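Local structure of RTX toxin RtxA (Vibrio vulnificus MO6-24/O, 6IMP) at residues F35-N38 / E39-E43; M157-Y160 / L161-K165; P208-T211 / K212-A216. The protein is the alpha/beta-hydrolase effector domain of a secreted MARTX toxin and probably acts as a hydrolase in virulence. One frame throughout, in Å; residues are numbered along the deposited sequence.

Contact 1 of 3, residues F35-N38 / E39-E43; sequences FLNN and ELYGE
Asn-37 and Tyr-41 meet one turn apart near the C-terminal end of helix 31-41. The Tyr-41 side chain can be followed outward from CB. CB lies 3.2 Å from Asn-37 O, the same oxygen that accepts the Tyr-41 backbone N at 2.7 Å. CG stands beside the backbone N (chi1 -61°), which sends the ring outward with its CD2-CE2 edge on the Asn-37 side. CG and CD2 both lie near Asn-37 O, and CE2 comes 3.6 Å from Asn-37 OD1. That amide oxygen sits at the ring edge, near its plane, with the amide and ring planes 63° apart. Leu-40 CB covers part of one ring face. Beside this pair, Leu-40 CD1 packs 3.7 Å from Leu-36 CG, and Leu-40 N is hydrogen-bonded to Leu-36 O. Gly-42 leaves the helical conformation with positive phi. Its N makes weak bonds to both Asn-37 O and Asn-38 O. Glu-43 is the N-cap of the next helix, 44-48. Phe-35 and Leu-36 touch Ile-229 of helix 224-232, and Leu-40 reaches Met-210 of helix 210-216. The Tyr-41 side chain packs on loop residues Pro-145, Met-179 and Phe-237.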
loop_
_atom_site.group_PDB
_atom_site.type_symbol
_atom_site.label_atom_id
_atom_site.label_comp_id
_atom_site.label_asym_id
_atom_site.label_seq_id
_atom_site.Cartn_x
_atom_site.Cartn_y
_atom_site.Cartn_z
ATOM N N PHE A 35 10.672 -3.460 19.856
ATOM C CA PHE A 35 10.148 -4.828 19.662
ATOM C C PHE A 35 8.907 -4.817 18.768
ATOM O O PHE A 35 8.852 -5.509 17.753
ATOM C CB PHE A 35 9.836 -5.503 21.024
ATOM C CG PHE A 35 8.719 -6.531 20.980
ATOM C CD1 PHE A 35 8.806 -7.632 20.155
ATOM C CD2 PHE A 35 7.633 -6.420 21.815
ATOM C CE1 PHE A 35 7.797 -8.572 20.113
ATOM C CE2 PHE A 35 6.628 -7.365 21.795
ATOM C CZ PHE A 35 6.705 -8.439 20.931
ATOM N N LEU A 36 7.915 -4.028 19.152
ATOM C CA LEU A 36 6.659 -3.995 18.426
ATOM C C LEU A 36 6.864 -3.613 16.968
ATOM O O LEU A 36 6.416 -4.323 16.071
ATOM C CB LEU A 36 5.675 -3.026 19.079
ATOM C CG LEU A 36 4.213 -3.374 18.802
ATOM C CD1 LEU A 36 3.796 -4.577 19.638
ATOM C CD2 LEU A 36 3.298 -2.180 19.057
ATOM N N ASN A 37 7.569 -2.512 16.731
ATOM C CA ASN A 37 7.645 -1.935 15.385
ATOM C C ASN A 37 8.316 -2.894 14.401
ATOM O O ASN A 37 7.846 -3.053 13.264
ATOM C CB ASN A 37 8.355 -0.577 15.406
ATOM C CG ASN A 37 7.446 0.552 15.885
ATOM O OD1 ASN A 37 6.235 0.377 16.044
ATOM N ND2 ASN A 37 8.030 1.714 16.111
ATOM N N ASN A 38 9.389 -3.539 14.857
ATOM C CA ASN A 38 10.007 -4.666 14.147
ATOM C C ASN A 38 8.996 -5.739 13.732
ATOM O O ASN A 38 9.025 -6.246 12.603
ATOM C CB ASN A 38 11.045 -5.334 15.050
ATOM C CG ASN A 38 12.380 -4.628 15.047
ATOM O OD1 ASN A 38 12.546 -3.563 14.445
ATOM N ND2 ASN A 38 13.351 -5.226 15.733
ATOM N N GLU A 39 8.152 -6.132 14.674
ATOM C CA GLU A 39 7.143 -7.167 14.414
ATOM C C GLU A 39 6.139 -6.671 13.377
ATOM O O GLU A 39 5.983 -7.278 12.324
ATOM C CB GLU A 39 6.435 -7.597 15.721
ATOM C CG GLU A 39 5.072 -8.294 15.558
ATOM C CD GLU A 39 5.146 -9.788 15.242
ATOM O OE1 GLU A 39 6.262 -10.333 15.048
ATOM O OE2 GLU A 39 4.061 -10.418 15.172
ATOM N N LEU A 40 5.511 -5.542 13.663
ATOM C CA LEU A 40 4.444 -5.013 12.808
ATOM C C LEU A 40 4.918 -4.518 11.426
ATOM O O LEU A 40 4.264 -4.781 10.413
ATOM C CB LEU A 40 3.696 -3.896 13.532
ATOM C CG LEU A 40 2.659 -4.394 14.542
ATOM C CD1 LEU A 40 3.320 -5.150 15.674
ATOM C CD2 LEU A 40 1.851 -3.236 15.098
ATOM N N TYR A 41 6.057 -3.832 11.395
ATOM C CA TYR A 41 6.478 -3.051 10.222
ATOM C C TYR A 41 7.752 -3.563 9.553
ATOM O O TYR A 41 8.073 -3.183 8.403
ATOM C CB TYR A 41 6.724 -1.616 10.649
ATOM C CG TYR A 41 5.509 -0.933 11.203
ATOM C CD1 TYR A 41 4.396 -0.720 10.403
ATOM C CD2 TYR A 41 5.485 -0.478 12.510
ATOM C CE1 TYR A 41 3.293 -0.079 10.885
ATOM C CE2 TYR A 41 4.384 0.152 13.011
ATOM C CZ TYR A 41 3.285 0.355 12.194
ATOM O OH TYR A 41 2.165 0.994 12.686
ATOM N N GLY A 42 8.509 -4.364 10.302
ATOM C CA GLY A 42 9.794 -4.867 9.844
ATOM C C GLY A 42 10.955 -4.067 10.386
ATOM O O GLY A 42 10.789 -2.970 10.920
ATOM N N GLU A 43 12.147 -4.604 10.207
ATOM C CA GLU A 43 13.334 -3.991 10.781
ATOM C C GLU A 43 13.751 -2.841 9.887
ATOM O O GLU A 43 13.581 -2.911 8.682
ATOM C CB GLU A 43 14.462 -5.014 10.915
ATOM C CG GLU A 43 13.978 -6.377 11.396
ATOM C CD GLU A 43 15.105 -7.291 11.815
ATOM O OE1 GLU A 43 15.044 -8.489 11.473
ATOM O OE2 GLU A 43 16.044 -6.820 12.487
#

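Contact 2 of 3, residues M157-Y160 / L161-K165; sequences MFNY and LVNDK
Tyr-160 reaches over the last turn of helix 147-164 and meets both Asp-164 and Lys-165. Its CG is anti to the backbone N (chi1 170°), which carries the ring outward, leaning toward the C-terminal end. Asp-164 comes to one edge of the ring. Its OD2 lies near the ring plane, 3.1 Å from Tyr-160 CD1, and the carboxylate stands almost perpendicular to the ring, at 88°. The strongest partner of this carboxylate is Ile-16 N, bonded to OD1; Glu-17 N gives OD2 a weak bond. Lys-165 extends obliquely past the phenol, and its NZ donates to Tyr-160 OH at 2.8 Å. The lysine chain bends at its outer torsions to get there. Its charge also makes a cation-pi contact with Tyr-83.

Leu-161 makes an apolar contact with the same ring, its CD2 4.3 Å from Tyr-160 CD2. Its CB lies 3.3 Å from Phe-158 O. Its backbone N makes only weak bonds, to Met-157 O and Phe-158 O. Phe-158 O is also taken by Val-162 N, at 3.1 Å. Val-162 CG2 lies over one face of the Phe-158 ring, 3.9 Å from its centroid, a CH-pi contact.

The helix lies against the central sheet. Phe-158 and Leu-161 pack on Leu-103 of strand 101-105, and Met-157, Tyr-160 and Leu-161 on Leu-131 of strand 129-133. Tyr-160 also reaches Val-70 and Leu-72 of strand 67-73, at one edge of the sheet.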
loop_
_atom_site.group_PDB
_atom_site.type_symbol
_atom_site.label_atom_id
_atom_site.label_comp_id
_atom_site.label_asym_id
_atom_site.label_seq_id
_atom_site.Cartn_x
_atom_site.Cartn_y
_atom_site.Cartn_z
ATOM N N MET A 157 0.679 11.310 -1.042
ATOM C CA MET A 157 0.890 10.630 -2.299
ATOM C C MET A 157 -0.280 10.874 -3.216
ATOM O O MET A 157 -0.094 11.158 -4.386
ATOM C CB MET A 157 1.052 9.141 -2.073
ATOM C CG MET A 157 2.391 8.753 -1.503
ATOM S SD MET A 157 2.313 7.016 -1.073
ATOM C CE MET A 157 3.319 6.967 0.401
ATOM N N PHE A 158 -1.488 10.761 -2.686
ATOM C CA PHE A 158 -2.664 11.109 -3.473
ATOM C C PHE A 158 -2.536 12.516 -4.020
ATOM O O PHE A 158 -2.518 12.717 -5.230
ATOM C CB PHE A 158 -3.943 11.009 -2.658
ATOM C CG PHE A 158 -5.182 11.072 -3.497
ATOM C CD1 PHE A 158 -5.377 10.157 -4.529
ATOM C CD2 PHE A 158 -6.149 12.032 -3.271
ATOM C CE1 PHE A 158 -6.515 10.193 -5.309
ATOM C CE2 PHE A 158 -7.295 12.073 -4.049
ATOM C CZ PHE A 158 -7.474 11.157 -5.075
ATOM N N ASN A 159 -2.389 13.480 -3.119
ATOM C CA ASN A 159 -2.381 14.887 -3.495
ATOM C C ASN A 159 -1.331 15.167 -4.556
ATOM O O ASN A 159 -1.589 15.921 -5.481
ATOM C CB ASN A 159 -2.163 15.781 -2.275
ATOM C CG ASN A 159 -3.386 15.852 -1.379
ATOM O OD1 ASN A 159 -4.527 15.936 -1.850
ATOM N ND2 ASN A 159 -3.152 15.824 -0.076
ATOM N N TYR A 160 -0.185 14.496 -4.474
ATOM C CA TYR A 160 0.861 14.634 -5.510
ATOM C C TYR A 160 0.366 14.284 -6.920
ATOM O O TYR A 160 0.763 14.917 -7.904
ATOM C CB TYR A 160 2.092 13.785 -5.174
ATOM C CG TYR A 160 3.084 13.706 -6.305
ATOM C CD1 TYR A 160 3.776 14.834 -6.718
ATOM C CD2 TYR A 160 3.306 12.516 -6.985
ATOM C CE1 TYR A 160 4.678 14.788 -7.774
ATOM C CE2 TYR A 160 4.218 12.449 -8.031
ATOM C CZ TYR A 160 4.902 13.591 -8.426
ATOM O OH TYR A 160 5.811 13.537 -9.463
ATOM N N LEU A 161 -0.486 13.267 -7.015
ATOM C CA LEU A 161 -1.066 12.877 -8.295
ATOM C C LEU A 161 -2.019 13.949 -8.771
ATOM O O LEU A 161 -1.818 14.532 -9.837
ATOM C CB LEU A 161 -1.800 11.540 -8.179
ATOM C CG LEU A 161 -0.937 10.335 -7.807
ATOM C CD1 LEU A 161 -1.817 9.098 -7.755
ATOM C CD2 LEU A 161 0.215 10.134 -8.786
ATOM N N VAL A 162 -3.009 14.248 -7.930
ATOM C CA VAL A 162 -4.059 15.228 -8.243
ATOM C C VAL A 162 -3.465 16.605 -8.588
ATOM O O VAL A 162 -3.938 17.277 -9.518
ATOM C CB VAL A 162 -5.049 15.409 -7.057
ATOM C CG1 VAL A 162 -6.120 16.446 -7.389
ATOM C CG2 VAL A 162 -5.714 14.088 -6.688
ATOM N N ASN A 163 -2.413 16.997 -7.853
ATOM C CA ASN A 163 -2.022 18.415 -7.715
ATOM C C ASN A 163 -0.737 18.824 -8.422
ATOM O O ASN A 163 -0.645 19.950 -8.920
ATOM C CB ASN A 163 -1.828 18.796 -6.247
ATOM C CG ASN A 163 -3.095 18.675 -5.427
ATOM O OD1 ASN A 163 -4.123 18.215 -5.912
ATOM N ND2 ASN A 163 -3.025 19.095 -4.164
ATOM N N ASP A 164 0.292 17.990 -8.346
ATOM C CA ASP A 164 1.508 18.258 -9.121
ATOM C C ASP A 164 1.337 17.816 -10.572
ATOM O O ASP A 164 2.058 18.291 -11.445
ATOM C CB ASP A 164 2.747 17.602 -8.490
ATOM C CG ASP A 164 3.251 18.356 -7.276
ATOM O OD1 ASP A 164 2.669 19.392 -6.941
ATOM O OD2 ASP A 164 4.230 17.920 -6.642
ATOM N N LYS A 165 0.388 16.910 -10.821
ATOM C CA LYS A 165 0.216 16.320 -12.165
ATOM C C LYS A 165 -1.228 16.414 -12.712
ATOM O O LYS A 165 -1.541 15.833 -13.756
ATOM C CB LYS A 165 0.723 14.866 -12.163
ATOM C CG LYS A 165 2.247 14.747 -12.126
ATOM C CD LYS A 165 2.719 13.370 -11.663
ATOM C CE LYS A 165 3.832 12.805 -12.544
ATOM N NZ LYS A 165 5.201 13.269 -12.172
#

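Contact 3 of 3, residues P208-T211 / K212-A216; sequences PSMT and KAITA
Ser-209 meets Lys-212 and Ala-213 at the start of helix 210-216, where it is the N-cap residue. The polar contacts come first. Ser-209 OG lies 3.0 Å from Lys-212 N. It shares a hydrogen bond with Thr-211 OG1, also at 3.0 Å, and either hydroxyl could be the donor. Both hydroxyls lie between their backbone N and carbonyl carbon (chi1 84° and 71°), which turns them toward each other at the first turn. The serine oxygen also lies against the inner part of the Lys-212 side chain, with CB and CG each 3.2 Å away.

Backbone bonds follow in helical order. Ala-213 N donates to Ser-209 O, and Ile-214 N to Met-210 O. Thr-211 O accepts Thr-215 N at 2.7 Å. The Thr-215 hydroxyl adds a weak bond to the same oxygen, with OG1 3.2 Å from Thr-211 O, so that carbonyl is gripped twice.

Apolar contacts join them. Met-210 CG meets Ile-214 CD1 at 3.5 Å, and the methionine sulfur passes near the same methyl. The Met-210 chain is bent at both outer torsions. Pro-208 CG touches Lys-212 CB at 3.9 Å, so the proline ring and the serine hydroxyl both border the base of the lysine chain.

The tip of Lys-212 leads away from this turn to a salt bridge with Glu-264 of helix 260-274, whose Leu-261 and Leu-268 also touch Pro-208. The chemistry is that of a helix start with Ser-209 at the N-cap and its hydroxyl paired with Thr-211 OG1. The buried Ser-209 side chain thus has a polar partner, and the lysine charge is probably balanced by the glutamate across to the next helix.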
loop_
_atom_site.group_PDB
_atom_site.type_symbol
_atom_site.label_atom_id
_atom_site.label_comp_id
_atom_site.label_asym_id
_atom_site.label_seq_id
_atom_site.Cartn_x
_atom_site.Cartn_y
_atom_site.Cartn_z
ATOM N N PRO A 208 -6.239 -7.920 6.537
ATOM C CA PRO A 208 -7.588 -7.470 6.849
ATOM C C PRO A 208 -7.625 -6.707 8.134
ATOM O O PRO A 208 -8.512 -5.893 8.348
ATOM C CB PRO A 208 -8.344 -8.770 7.016
ATOM C CG PRO A 208 -7.330 -9.681 7.623
ATOM C CD PRO A 208 -6.049 -9.343 6.895
ATOM N N SER A 209 -6.660 -7.010 8.988
ATOM C CA SER A 209 -6.472 -6.374 10.272
ATOM C C SER A 209 -5.075 -6.803 10.691
ATOM O O SER A 209 -4.607 -7.870 10.316
ATOM C CB SER A 209 -7.533 -6.846 11.282
ATOM O OG SER A 209 -7.167 -8.071 11.901
ATOM N N MET A 210 -4.403 -5.981 11.456
ATOM C CA MET A 210 -3.095 -6.360 11.951
ATOM C C MET A 210 -3.146 -7.570 12.878
ATOM O O MET A 210 -2.219 -8.378 12.902
ATOM C CB MET A 210 -2.485 -5.190 12.680
ATOM C CG MET A 210 -1.166 -5.511 13.347
ATOM S SD MET A 210 0.113 -5.731 12.124
ATOM C CE MET A 210 0.316 -4.033 11.603
ATOM N N THR A 211 -4.220 -7.681 13.654
ATOM C CA THR A 211 -4.341 -8.755 14.648
ATOM C C THR A 211 -4.384 -10.095 13.902
ATOM O O THR A 211 -3.615 -11.022 14.186
ATOM C CB THR A 211 -5.607 -8.578 15.523
ATOM O OG1 THR A 211 -6.783 -8.846 14.748
ATOM C CG2 THR A 211 -5.696 -7.153 16.078
ATOM N N LYS A 212 -5.218 -10.123 12.867
ATOM C CA LYS A 212 -5.424 -11.303 12.040
ATOM C C LYS A 212 -4.212 -11.605 11.167
ATOM O O LYS A 212 -3.976 -12.752 10.789
ATOM C CB LYS A 212 -6.684 -11.123 11.196
ATOM C CG LYS A 212 -7.949 -11.182 12.048
ATOM C CD LYS A 212 -9.207 -10.778 11.289
ATOM C CE LYS A 212 -10.321 -11.814 11.425
ATOM N NZ LYS A 212 -10.966 -12.096 10.108
ATOM N N ALA A 213 -3.428 -10.577 10.878
ATOM C CA ALA A 213 -2.144 -10.759 10.227
ATOM C C ALA A 213 -1.104 -11.330 11.182
ATOM O O ALA A 213 -0.318 -12.195 10.796
ATOM C CB ALA A 213 -1.663 -9.439 9.654
ATOM N N ILE A 214 -1.077 -10.814 12.412
ATOM C CA ILE A 214 -0.166 -11.308 13.447
ATOM C C ILE A 214 -0.504 -12.766 13.767
ATOM O O ILE A 214 0.390 -13.615 13.860
ATOM C CB ILE A 214 -0.227 -10.425 14.724
ATOM C CG1 ILE A 214 0.582 -9.136 14.494
ATOM C CG2 ILE A 214 0.331 -11.165 15.946
ATOM C CD1 ILE A 214 0.238 -7.995 15.420
ATOM N N THR A 215 -1.808 -13.028 13.891
ATOM C CA THR A 215 -2.378 -14.371 14.061
ATOM C C THR A 215 -1.967 -15.383 12.980
ATOM O O THR A 215 -1.653 -16.530 13.296
ATOM C CB THR A 215 -3.925 -14.286 14.107
ATOM O OG1 THR A 215 -4.348 -13.852 15.406
ATOM C CG2 THR A 215 -4.587 -15.627 13.792
ATOM N N ALA A 216 -2.012 -14.974 11.713
ATOM C CA ALA A 216 -1.735 -15.889 10.591
ATOM C C ALA A 216 -0.304 -16.404 10.627
ATOM O O ALA A 216 -0.045 -17.539 10.256
ATOM C CB ALA A 216 -2.010 -15.204 9.253
#

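Along the chain the three contacts follow in the order 1, 2, 3, each at or near a helix end. Contacts 1 and 3 are neighbours, with centres 14 Å apart on the same side of the chain's centre. Helices 31-41 and 210-216 touch there, with Leu-40 CG 3.8 Å from Met-210 SD. Residues far apart in sequence thus meet, and Phe-237 lies against both. Contact 2 lies on the opposite side of the centre, about 30 Å from contact 1 and 31 Å from contact 3, centre to centre. Its helix 147-164 packs on the central sheet. The alpha/beta hydrolase fold thus has helices 31-41 and 210-216 packed together on one side, away from contact 2.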